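Local coordinates for protein phosphoglycerol transferase GacH (Streptococcus pyogenes MGAS5005, PDB 6DGM) that probably transfers sn-glycerol-1-phosphate onto streptococcal rhamnose polysaccharide, here as its manganese-binding C-terminal domain, at residues Y103-S108 with S114-K119; Q362-V365 with G370-L373; D53-V58 with G274-S279; L337-V342 with S348-A353. All blocks are in the same frame, centred on the assembly; numbering follows the deposited sequence.

Contact 1: Y103-S108 with S114-K119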
loop_
_atom_site.group_PDB
_atom_site.type_symbol
_atom_site.label_atom_id
_atom_site.label_comp_id
_atom_site.label_asym_id
_atom_site.label_seq_id
_atom_site.Cartn_x
_atom_site.Cartn_y
_atom_site.Cartn_z
ATOM N N TYR A 103 -11.145 -7.648 -2.889
ATOM C CA TYR A 103 -11.789 -8.578 -3.802
ATOM C C TYR A 103 -12.594 -9.659 -3.090
ATOM O O TYR A 103 -13.380 -10.339 -3.760
ATOM C CB TYR A 103 -10.780 -9.197 -4.780
ATOM C CG TYR A 103 -9.647 -9.991 -4.200
ATOM C CD1 TYR A 103 -9.875 -11.208 -3.553
ATOM C CD2 TYR A 103 -8.327 -9.569 -4.343
ATOM C CE1 TYR A 103 -8.843 -11.939 -3.025
ATOM C CE2 TYR A 103 -7.291 -10.299 -3.831
ATOM C CZ TYR A 103 -7.549 -11.495 -3.167
ATOM O OH TYR A 103 -6.520 -12.240 -2.634
ATOM N N ASN A 104 -12.427 -9.821 -1.776
ATOM C CA ASN A 104 -13.227 -10.775 -1.015
ATOM C C ASN A 104 -14.450 -10.149 -0.365
ATOM O O ASN A 104 -15.305 -10.883 0.142
ATOM C CB ASN A 104 -12.390 -11.474 0.050
ATOM C CG ASN A 104 -11.524 -12.562 -0.529
ATOM O OD1 ASN A 104 -11.789 -13.062 -1.634
ATOM N ND2 ASN A 104 -10.498 -12.969 0.228
ATOM N N PHE A 105 -14.576 -8.828 -0.404
ATOM C CA PHE A 105 -15.781 -8.198 0.103
ATOM C C PHE A 105 -16.833 -8.132 -0.997
ATOM O O PHE A 105 -16.561 -8.380 -2.170
ATOM C CB PHE A 105 -15.466 -6.793 0.619
ATOM C CG PHE A 105 -14.696 -6.774 1.912
ATOM C CD1 PHE A 105 -15.270 -7.234 3.095
ATOM C CD2 PHE A 105 -13.402 -6.315 1.946
ATOM C CE1 PHE A 105 -14.557 -7.208 4.278
ATOM C CE2 PHE A 105 -12.689 -6.283 3.126
ATOM C CZ PHE A 105 -13.252 -6.725 4.286
ATOM N N SER A 106 -18.054 -7.802 -0.595
ATOM C CA SER A 106 -19.154 -7.703 -1.542
ATOM C C SER A 106 -18.905 -6.582 -2.541
ATOM O O SER A 106 -18.306 -5.556 -2.221
ATOM C CB SER A 106 -20.448 -7.421 -0.781
ATOM O OG SER A 106 -21.444 -6.984 -1.683
ATOM N N SER A 107 -19.371 -6.786 -3.779
ATOM C CA SER A 107 -19.277 -5.732 -4.777
ATOM C C SER A 107 -20.094 -4.500 -4.399
ATOM O O SER A 107 -19.841 -3.419 -4.936
ATOM C CB SER A 107 -19.736 -6.244 -6.144
ATOM O OG SER A 107 -18.844 -7.237 -6.611
ATOM N N SER A 108 -21.055 -4.647 -3.482
ATOM C CA SER A 108 -21.810 -3.496 -3.001
ATOM C C SER A 108 -20.961 -2.495 -2.224
ATOM O O SER A 108 -21.380 -1.345 -2.069
ATOM C CB SER A 108 -22.959 -3.960 -2.108
ATOM O OG SER A 108 -22.493 -4.706 -0.990
ATOM N N SER A 114 -15.448 3.527 5.297
ATOM C CA SER A 114 -16.777 3.945 5.715
ATOM C C SER A 114 -17.714 2.784 5.984
ATOM O O SER A 114 -18.568 2.889 6.865
ATOM C CB SER A 114 -17.432 4.807 4.633
ATOM O OG SER A 114 -16.715 6.011 4.426
ATOM N N GLU A 115 -17.576 1.677 5.246
ATOM C CA GLU A 115 -18.552 0.599 5.279
ATOM C C GLU A 115 -18.080 -0.668 5.979
ATOM O O GLU A 115 -18.922 -1.491 6.353
ATOM C CB GLU A 115 -18.944 0.208 3.853
ATOM C CG GLU A 115 -19.574 1.355 3.088
ATOM C CD GLU A 115 -19.833 1.032 1.646
ATOM O OE1 GLU A 115 -20.464 -0.009 1.370
ATOM O OE2 GLU A 115 -19.419 1.826 0.769
ATOM N N VAL A 116 -16.773 -0.879 6.091
ATOM C CA VAL A 116 -16.237 -2.099 6.691
ATOM C C VAL A 116 -15.448 -1.787 7.969
ATOM O O VAL A 116 -15.715 -2.381 9.020
ATOM C CB VAL A 116 -15.384 -2.904 5.693
ATOM C CG1 VAL A 116 -14.688 -4.091 6.406
ATOM C CG2 VAL A 116 -16.231 -3.424 4.557
ATOM N N PHE A 117 -14.511 -0.849 7.888
ATOM C CA PHE A 117 -13.720 -0.537 9.083
ATOM C C PHE A 117 -14.588 -0.292 10.312
ATOM O O PHE A 117 -14.290 -0.865 11.371
ATOM C CB PHE A 117 -12.753 0.631 8.850
ATOM C CG PHE A 117 -11.860 0.896 10.036
ATOM C CD1 PHE A 117 -12.281 1.717 11.065
ATOM C CD2 PHE A 117 -10.630 0.280 10.127
ATOM C CE1 PHE A 117 -11.475 1.938 12.167
ATOM C CE2 PHE A 117 -9.810 0.496 11.239
ATOM C CZ PHE A 117 -10.246 1.323 12.253
ATOM N N PRO A 118 -15.644 0.525 10.256
ATOM C CA PRO A 118 -16.402 0.817 11.491
ATOM C C PRO A 118 -17.083 -0.392 12.080
ATOM O O PRO A 118 -17.457 -0.373 13.260
ATOM C CB PRO A 118 -17.427 1.873 11.055
ATOM C CG PRO A 118 -16.845 2.459 9.775
ATOM C CD PRO A 118 -16.095 1.347 9.113
ATOM N N LYS A 119 -17.267 -1.443 11.296
ATOM C CA LYS A 119 -17.918 -2.640 11.810
ATOM C C LYS A 119 -16.949 -3.637 12.417
ATOM O O LYS A 119 -17.401 -4.620 13.019
ATOM C CB LYS A 119 -18.731 -3.291 10.695
ATOM C CG LYS A 119 -19.927 -2.434 10.286
ATOM C CD LYS A 119 -20.718 -3.028 9.146
ATOM C CE LYS A 119 -21.806 -2.052 8.697
ATOM N NZ LYS A 119 -22.544 -1.453 9.852
HETATM O O HOH W 1 -23.172 0.166 -0.529
#
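With CG of Phe-105 beside its backbone N and opposite the carbonyl carbon (chi1 -72°), the ring is carried toward Val-116. The valine comes from the opposite direction, and chi1 of 173° splits its methyls, CG1 anti to the backbone N and CG2 beside it. The two branches do different work. CG2 lies over one face of the phenyl ring, displaced toward its rim, in a CH-pi contact 4.3 Å from the centroid and 16° off the normal. CG1 touches the far end of the ring, 3.7 Å from CZ of Phe-105. Both residues are buried, and Phe-94 of helix 89-98 and Thr-366 pack against each of them. Nearer the surface the segments meet through water: one molecule donates to Ser-108 O at 2.8 Å and, weakly, to Glu-115 OE1. The other carboxylate oxygen, OE2, accepts from the amides of Ser-110 and Val-111, just before helix 112-115, which should limit its rotation. Ser-106 OG and Ser-108 OG share a 2.6 Å hydrogen bond within the loop. An aromatic-aliphatic pair inside and an amide-bound carboxylate outside thus secure the connection between helices 89-98 and 112-115 in the sulfatase-like, alkaline phosphatase-type fold.

Contact 2: Q362-V365 with G370-L373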
loop_
_atom_site.group_PDB
_atom_site.type_symbol
_atom_site.label_atom_id
_atom_site.label_comp_id
_atom_site.label_asym_id
_atom_site.label_seq_id
_atom_site.Cartn_x
_atom_site.Cartn_y
_atom_site.Cartn_z
ATOM N N GLN A 362 -11.403 -13.399 7.339
ATOM C CA GLN A 362 -11.855 -12.068 6.948
ATOM C C GLN A 362 -13.303 -11.844 7.339
ATOM O O GLN A 362 -13.668 -10.759 7.819
ATOM C CB GLN A 362 -11.672 -11.967 5.435
ATOM C CG GLN A 362 -12.008 -10.625 4.802
ATOM C CD GLN A 362 -11.433 -10.500 3.402
ATOM O OE1 GLN A 362 -10.756 -11.407 2.907
ATOM N NE2 GLN A 362 -11.724 -9.382 2.744
ATOM N N TYR A 363 -14.147 -12.854 7.145
ATOM C CA TYR A 363 -15.526 -12.752 7.600
ATOM C C TYR A 363 -15.578 -12.673 9.118
ATOM O O TYR A 363 -16.274 -11.816 9.682
ATOM C CB TYR A 363 -16.323 -13.947 7.072
ATOM C CG TYR A 363 -17.792 -13.882 7.379
ATOM C CD1 TYR A 363 -18.656 -13.152 6.582
ATOM C CD2 TYR A 363 -18.321 -14.546 8.481
ATOM C CE1 TYR A 363 -19.996 -13.088 6.863
ATOM C CE2 TYR A 363 -19.655 -14.479 8.770
ATOM C CZ TYR A 363 -20.487 -13.758 7.969
ATOM O OH TYR A 363 -21.824 -13.705 8.278
ATOM N N ASP A 364 -14.800 -13.520 9.797
ATOM C CA ASP A 364 -14.891 -13.588 11.247
ATOM C C ASP A 364 -14.615 -12.237 11.890
ATOM O O ASP A 364 -15.264 -11.870 12.880
ATOM C CB ASP A 364 -13.912 -14.617 11.800
ATOM C CG ASP A 364 -14.136 -14.876 13.266
ATOM O OD1 ASP A 364 -15.203 -15.462 13.567
ATOM O OD2 ASP A 364 -13.282 -14.481 14.105
ATOM N N VAL A 365 -13.632 -11.496 11.363
ATOM C CA VAL A 365 -13.207 -10.248 11.977
ATOM C C VAL A 365 -13.976 -9.028 11.476
ATOM O O VAL A 365 -13.773 -7.928 12.011
ATOM C CB VAL A 365 -11.694 -10.005 11.767
ATOM C CG1 VAL A 365 -10.871 -11.199 12.249
ATOM C CG2 VAL A 365 -11.371 -9.685 10.309
ATOM N N GLY A 370 -16.699 -13.364 15.485
ATOM C CA GLY A 370 -15.553 -13.166 16.358
ATOM C C GLY A 370 -15.109 -14.438 17.044
ATOM O O GLY A 370 -14.708 -14.401 18.216
ATOM N N TYR A 371 -15.183 -15.572 16.344
ATOM C CA TYR A 371 -14.701 -16.825 16.899
ATOM C C TYR A 371 -13.213 -16.767 17.217
ATOM O O TYR A 371 -12.738 -17.500 18.091
ATOM C CB TYR A 371 -14.973 -17.968 15.919
ATOM C CG TYR A 371 -16.428 -18.313 15.747
ATOM C CD1 TYR A 371 -17.263 -18.462 16.849
ATOM C CD2 TYR A 371 -16.972 -18.515 14.481
ATOM C CE1 TYR A 371 -18.601 -18.792 16.699
ATOM C CE2 TYR A 371 -18.311 -18.849 14.324
ATOM C CZ TYR A 371 -19.120 -18.982 15.440
ATOM O OH TYR A 371 -20.454 -19.309 15.317
ATOM N N LEU A 372 -12.459 -15.916 16.511
ATOM C CA LEU A 372 -11.028 -15.849 16.750
ATOM C C LEU A 372 -10.684 -15.309 18.133
ATOM O O LEU A 372 -9.525 -15.431 18.546
ATOM C CB LEU A 372 -10.359 -14.989 15.689
ATOM C CG LEU A 372 -10.148 -15.698 14.361
ATOM C CD1 LEU A 372 -9.775 -14.698 13.283
ATOM C CD2 LEU A 372 -9.072 -16.744 14.468
ATOM N N LEU A 373 -11.650 -14.729 18.854
ATOM C CA LEU A 373 -11.366 -14.230 20.198
ATOM C C LEU A 373 -10.957 -15.351 21.142
ATOM O O LEU A 373 -10.326 -15.092 22.171
ATOM C CB LEU A 373 -12.579 -13.479 20.753
ATOM C CG LEU A 373 -12.971 -12.216 19.978
ATOM C CD1 LEU A 373 -14.292 -11.676 20.500
ATOM C CD2 LEU A 373 -11.894 -11.142 20.057
#
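Asp-364 grips the backbone of Tyr-371 and Leu-372: a carboxylate in the last turn of helix 349-365 accepts from the first amides of the 3-10 segment 371-373, tying the C-terminal helix to the 3-10 turn that follows it. The tight half of the contact is this carboxylate. CG is anti to the residue's own backbone N (chi1 -171°), which carries the carboxylate toward the turn. OD1 takes the N-H of Tyr-371 at 2.8 Å through its syn lone pair, the side facing the other oxygen. OD2 takes the N-H of Leu-372 at 2.9 Å, also on the syn side but 31° out of the carboxylate plane, and this second bond is the straighter of the two. The pair of bonds holds the carboxylate against rotation, and Tyr-9 OH adds a further hydrogen bond to OD1. The negative group is therefore buried yet well satisfied by donors, which would probably favour its ionised form.

The remainder is looser. Gly-370 N makes a weak, bent bond of 3.3 Å to Asp-364 O. Val-365, on the partly exposed flank, meets Leu-372 through one methyl pair alone. Ile-14 of helix 11-29 packs on Asp-364, Tyr-371 and Leu-372, joining the N-terminal helix to this C-terminal turn. At the border between the polar and apolar halves, CD1 of Leu-372 lies 3.6 Å from OD2 of Asp-364 and 3.8 Å from CG1 of Val-365.

Contact 3: D53-V58 with G274-S279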
loop_
_atom_site.group_PDB
_atom_site.type_symbol
_atom_site.label_atom_id
_atom_site.label_comp_id
_atom_site.label_asym_id
_atom_site.label_seq_id
_atom_site.Cartn_x
_atom_site.Cartn_y
_atom_site.Cartn_z
ATOM N N ASP A 53 5.173 4.393 -19.284
ATOM C CA ASP A 53 5.775 3.533 -20.292
ATOM C C ASP A 53 5.050 2.201 -20.436
ATOM O O ASP A 53 5.196 1.544 -21.472
ATOM C CB ASP A 53 7.243 3.294 -19.932
ATOM C CG ASP A 53 7.997 2.560 -21.018
ATOM O OD1 ASP A 53 7.514 2.532 -22.173
ATOM O OD2 ASP A 53 9.075 2.007 -20.711
ATOM N N ARG A 54 4.270 1.785 -19.435
ATOM C CA ARG A 54 3.518 0.542 -19.544
ATOM C C ARG A 54 2.214 0.707 -20.313
ATOM O O ARG A 54 1.560 -0.294 -20.627
ATOM C CB ARG A 54 3.163 -0.020 -18.162
ATOM C CG ARG A 54 4.218 -0.866 -17.535
ATOM C CD ARG A 54 3.637 -1.697 -16.389
ATOM N NE ARG A 54 3.020 -0.872 -15.365
ATOM C CZ ARG A 54 3.706 -0.167 -14.473
ATOM N NH1 ARG A 54 5.039 -0.181 -14.487
ATOM N NH2 ARG A 54 3.068 0.548 -13.567
ATOM N N VAL A 55 1.790 1.935 -20.575
ATOM C CA VAL A 55 0.586 2.174 -21.363
ATOM C C VAL A 55 0.961 2.085 -22.834
ATOM O O VAL A 55 1.729 2.913 -23.339
ATOM C CB VAL A 55 -0.042 3.530 -21.006
ATOM C CG1 VAL A 55 -1.351 3.700 -21.732
ATOM C CG2 VAL A 55 -0.232 3.605 -19.494
ATOM N N SER A 56 0.393 1.090 -23.529
ATOM C CA SER A 56 0.915 0.653 -24.821
ATOM C C SER A 56 1.011 1.794 -25.828
ATOM O O SER A 56 2.005 1.910 -26.558
ATOM C CB SER A 56 0.023 -0.455 -25.401
ATOM O OG SER A 56 -0.115 -1.541 -24.506
ATOM N N ASN A 57 -0.033 2.608 -25.939
ATOM C CA ASN A 57 -0.102 3.572 -27.030
ATOM C C ASN A 57 0.450 4.940 -26.665
ATOM O O ASN A 57 0.224 5.902 -27.409
ATOM C CB ASN A 57 -1.533 3.704 -27.548
ATOM C CG ASN A 57 -1.990 2.481 -28.297
ATOM O OD1 ASN A 57 -1.182 1.719 -28.825
ATOM N ND2 ASN A 57 -3.296 2.295 -28.365
ATOM N N VAL A 58 1.196 5.034 -25.578
ATOM C CA VAL A 58 1.751 6.293 -25.080
ATOM C C VAL A 58 3.219 6.372 -25.454
ATOM O O VAL A 58 3.940 5.364 -25.416
ATOM C CB VAL A 58 1.577 6.373 -23.545
ATOM C CG1 VAL A 58 2.635 7.272 -22.904
ATOM C CG2 VAL A 58 0.185 6.854 -23.217
ATOM N N GLY A 274 -6.434 9.182 -13.775
ATOM C CA GLY A 274 -7.604 9.057 -14.618
ATOM C C GLY A 274 -7.528 10.011 -15.792
ATOM O O GLY A 274 -8.337 10.946 -15.910
ATOM N N LEU A 275 -6.521 9.823 -16.635
ATOM C CA LEU A 275 -6.372 10.670 -17.804
ATOM C C LEU A 275 -6.317 9.918 -19.119
ATOM O O LEU A 275 -6.384 10.566 -20.169
ATOM C CB LEU A 275 -5.118 11.553 -17.696
ATOM C CG LEU A 275 -3.767 10.836 -17.537
ATOM C CD1 LEU A 275 -3.185 10.365 -18.853
ATOM C CD2 LEU A 275 -2.790 11.758 -16.806
ATOM N N TYR A 276 -6.217 8.577 -19.094
ATOM C CA TYR A 276 -6.081 7.832 -20.332
ATOM C C TYR A 276 -7.447 7.359 -20.818
ATOM O O TYR A 276 -8.257 6.884 -20.019
ATOM C CB TYR A 276 -5.243 6.578 -20.099
ATOM C CG TYR A 276 -3.851 6.766 -19.551
ATOM C CD1 TYR A 276 -2.801 7.105 -20.399
ATOM C CD2 TYR A 276 -3.568 6.567 -18.202
ATOM C CE1 TYR A 276 -1.521 7.251 -19.928
ATOM C CE2 TYR A 276 -2.275 6.718 -17.708
ATOM C CZ TYR A 276 -1.252 7.069 -18.582
ATOM O OH TYR A 276 0.040 7.200 -18.101
ATOM N N PRO A 277 -7.708 7.444 -22.119
ATOM C CA PRO A 277 -8.848 6.716 -22.686
ATOM C C PRO A 277 -8.544 5.228 -22.739
ATOM O O PRO A 277 -7.385 4.807 -22.749
ATOM C CB PRO A 277 -8.983 7.309 -24.092
ATOM C CG PRO A 277 -7.595 7.701 -24.445
ATOM C CD PRO A 277 -6.920 8.135 -23.152
ATOM N N ASP A 278 -9.606 4.415 -22.766
ATOM C CA ASP A 278 -9.407 2.969 -22.807
ATOM C C ASP A 278 -8.568 2.551 -24.009
ATOM O O ASP A 278 -7.833 1.558 -23.936
ATOM C CB ASP A 278 -10.741 2.229 -22.820
ATOM C CG ASP A 278 -11.366 2.103 -21.434
ATOM O OD1 ASP A 278 -10.728 2.466 -20.426
ATOM O OD2 ASP A 278 -12.524 1.629 -21.377
ATOM N N SER A 279 -8.657 3.287 -25.115
ATOM C CA SER A 279 -7.887 2.937 -26.300
ATOM C C SER A 279 -6.385 2.930 -26.020
ATOM O O SER A 279 -5.636 2.233 -26.713
ATOM C CB SER A 279 -8.184 3.948 -27.402
ATOM O OG SER A 279 -7.640 5.199 -27.046
HETATM O O HOH W 2 -4.973 5.183 -27.887
#
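Val-55 and Tyr-276 sit 8.8 Å apart at their CA atoms, where a type I beta turn running from Val-55 to Val-58 faces a loop that runs into a 3-10 segment starting at Asp-278. The ring of Tyr-276 packs against both valines. CG2 of Val-55 lies over one face, offset toward the rim, in a CH-pi contact 4.1 Å from the centroid and 25° off the normal; chi1 of -175° puts CG1 anti to N and leaves CG2 beside it, 3.7 Å from CZ of Tyr-276. Val-58 arrives about perpendicular to the tyrosine, its CG2 at the ring edge, 3.7 Å from CE1 of Tyr-276. The opposite face is covered by CD1 of neighbouring Leu-275, 3.5 Å above the ring plane. Farther along, Asn-57 ND2 gives a weak, bent bond of 2.9 Å to Ser-279 O, a water hydrogen-bonded to Ser-279 OG also accepts weakly from ND2, and the Asn-57 backbone bonds to that of Ala-280. Tyr-276 follows the manganese ligands Asp-270 and His-271 closely in sequence, although its side chain is about 13 Å from the metal. The ring's contact with the valines probably rests on shape and dispersion, while polar bonds at Asn-57 hold the margin.

Contact 4: L337-V342 with S348-A353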
loop_
_atom_site.group_PDB
_atom_site.type_symbol
_atom_site.label_atom_id
_atom_site.label_comp_id
_atom_site.label_asym_id
_atom_site.label_seq_id
_atom_site.Cartn_x
_atom_site.Cartn_y
_atom_site.Cartn_z
ATOM N N LEU A 337 0.237 -14.462 -0.261
ATOM C CA LEU A 337 1.216 -13.757 -1.090
ATOM C C LEU A 337 1.861 -14.706 -2.093
ATOM O O LEU A 337 1.951 -14.401 -3.286
ATOM C CB LEU A 337 2.289 -13.128 -0.194
ATOM C CG LEU A 337 3.606 -12.676 -0.837
ATOM C CD1 LEU A 337 3.387 -11.440 -1.718
ATOM C CD2 LEU A 337 4.646 -12.376 0.258
ATOM N N ASN A 338 2.288 -15.876 -1.630
ATOM C CA ASN A 338 3.076 -16.760 -2.471
ATOM C C ASN A 338 2.240 -17.666 -3.358
ATOM O O ASN A 338 2.688 -18.019 -4.455
ATOM C CB ASN A 338 3.999 -17.623 -1.599
ATOM C CG ASN A 338 5.165 -16.828 -1.036
ATOM O OD1 ASN A 338 5.690 -15.932 -1.698
ATOM N ND2 ASN A 338 5.582 -17.159 0.187
ATOM N N LYS A 339 1.053 -18.079 -2.910
ATOM C CA LYS A 339 0.343 -19.140 -3.606
ATOM C C LYS A 339 -1.097 -18.834 -3.987
ATOM O O LYS A 339 -1.709 -19.660 -4.679
ATOM C CB LYS A 339 0.342 -20.426 -2.767
ATOM C CG LYS A 339 1.720 -20.882 -2.309
ATOM C CD LYS A 339 1.610 -22.086 -1.392
ATOM C CE LYS A 339 2.938 -22.403 -0.730
ATOM N NZ LYS A 339 2.817 -23.559 0.205
ATOM N N ALA A 340 -1.674 -17.713 -3.555
ATOM C CA ALA A 340 -3.106 -17.549 -3.760
ATOM C C ALA A 340 -3.511 -16.115 -4.047
ATOM O O ALA A 340 -4.668 -15.747 -3.807
ATOM C CB ALA A 340 -3.890 -18.117 -2.558
ATOM N N SER A 341 -2.612 -15.298 -4.600
ATOM C CA SER A 341 -2.973 -13.910 -4.826
ATOM C C SER A 341 -3.281 -13.613 -6.300
ATOM O O SER A 341 -3.541 -14.520 -7.105
ATOM C CB SER A 341 -1.868 -12.993 -4.284
ATOM O OG SER A 341 -2.316 -11.647 -4.252
ATOM N N VAL A 342 -3.256 -12.331 -6.663
ATOM C CA VAL A 342 -3.801 -11.877 -7.938
ATOM C C VAL A 342 -2.980 -12.285 -9.145
ATOM O O VAL A 342 -3.452 -12.128 -10.280
ATOM C CB VAL A 342 -3.987 -10.347 -7.914
ATOM C CG1 VAL A 342 -4.982 -9.955 -6.852
ATOM C CG2 VAL A 342 -2.662 -9.646 -7.685
ATOM N N SER A 348 -7.785 -21.949 -9.635
ATOM C CA SER A 348 -6.837 -22.968 -9.219
ATOM C C SER A 348 -7.263 -23.567 -7.885
ATOM O O SER A 348 -7.504 -22.829 -6.927
ATOM C CB SER A 348 -5.451 -22.351 -9.065
ATOM O OG SER A 348 -4.697 -23.026 -8.067
ATOM N N PRO A 349 -7.348 -24.887 -7.774
ATOM C CA PRO A 349 -7.719 -25.483 -6.480
ATOM C C PRO A 349 -6.864 -25.051 -5.309
ATOM O O PRO A 349 -7.386 -24.840 -4.205
ATOM C CB PRO A 349 -7.587 -26.987 -6.757
ATOM C CG PRO A 349 -7.948 -27.117 -8.202
ATOM C CD PRO A 349 -7.397 -25.871 -8.873
ATOM N N GLU A 350 -5.554 -24.893 -5.505
ATOM C CA GLU A 350 -4.726 -24.438 -4.397
ATOM C C GLU A 350 -5.069 -23.007 -4.014
ATOM O O GLU A 350 -5.158 -22.680 -2.825
ATOM C CB GLU A 350 -3.245 -24.534 -4.746
ATOM C CG GLU A 350 -2.354 -24.015 -3.632
ATOM C CD GLU A 350 -0.902 -24.355 -3.852
ATOM O OE1 GLU A 350 -0.350 -23.916 -4.884
ATOM O OE2 GLU A 350 -0.332 -25.098 -3.021
ATOM N N VAL A 351 -5.264 -22.136 -5.008
ATOM C CA VAL A 351 -5.668 -20.764 -4.720
ATOM C C VAL A 351 -6.972 -20.759 -3.929
ATOM O O VAL A 351 -7.113 -20.038 -2.931
ATOM C CB VAL A 351 -5.786 -19.957 -6.026
ATOM C CG1 VAL A 351 -6.284 -18.555 -5.736
ATOM C CG2 VAL A 351 -4.448 -19.912 -6.736
ATOM N N LYS A 352 -7.944 -21.560 -4.369
ATOM C CA LYS A 352 -9.247 -21.562 -3.720
ATOM C C LYS A 352 -9.159 -22.066 -2.289
ATOM O O LYS A 352 -9.882 -21.585 -1.410
ATOM C CB LYS A 352 -10.218 -22.431 -4.497
ATOM C CG LYS A 352 -10.685 -21.875 -5.824
ATOM C CD LYS A 352 -11.667 -22.897 -6.411
ATOM C CE LYS A 352 -12.122 -22.568 -7.802
ATOM N NZ LYS A 352 -12.954 -23.699 -8.344
ATOM N N ALA A 353 -8.305 -23.062 -2.039
ATOM C CA ALA A 353 -8.198 -23.620 -0.697
ATOM C C ALA A 353 -7.650 -22.586 0.270
ATOM O O ALA A 353 -8.210 -22.373 1.350
ATOM C CB ALA A 353 -7.309 -24.869 -0.709
HETATM O O HOH W 3 -0.811 -21.577 -6.256
#
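Two helices joined by a short loop bring the end of helix 328-339 against the first turn of helix 349-365, with Ala-340 and Val-351 as the nearest residues, 4.2 Å apart at their CA atoms. The small side chain of Ala-340 allows this approach: its CB lies 4.0 Å from CG1 of Val-351. With chi1 at 177° the valine spreads its methyls along the facing backbone, and CG2 rests against the carbonyl of Lys-339, 3.4 Å from its O. That same carbonyl oxygen is met by a water, which donates to Lys-339 O at 2.6 Å and to Glu-350 OE1 at 2.8 Å, bridging the two segments where no direct hydrogen bond joins them. The extended Lys-339 and Glu-350 chains cross at an angle and touch through CD and OE2, but their charged ends stay 4.8 Å apart (NZ to OE2), and NZ forms its salt bridge with Glu-335 in its own helix. Ala-340 O is held by Gln-355 NE2, one turn farther along the second helix. At the start of that helix, Ser-348 OG accepts the nearly linear bond from Val-351 N (176°), and Pro-349 occupies the first turn: a classical serine N-cap.

How the contacts relate
From the N terminus, the chain first opens contact 3, whose loop closes 216 residues later, joining the region after strand 40-46 to that after strand 263-269, neighbours in the central sheet. Contact 1 is nested inside that loop and closes a short connection of its own. Contacts 4 and 2 follow in series, each closing a short loop, at the start and end of helix 349-365. Contact 1 touches both: Asn-104 and Phe-105 meet Gln-362 of contact 2, and Tyr-103 packs on Val-342 of contact 4. It thus links these two, which do not touch each other, to the sulfatase-like core, while contact 3 stands apart, on the opposite side of the chain's centre from contact 2.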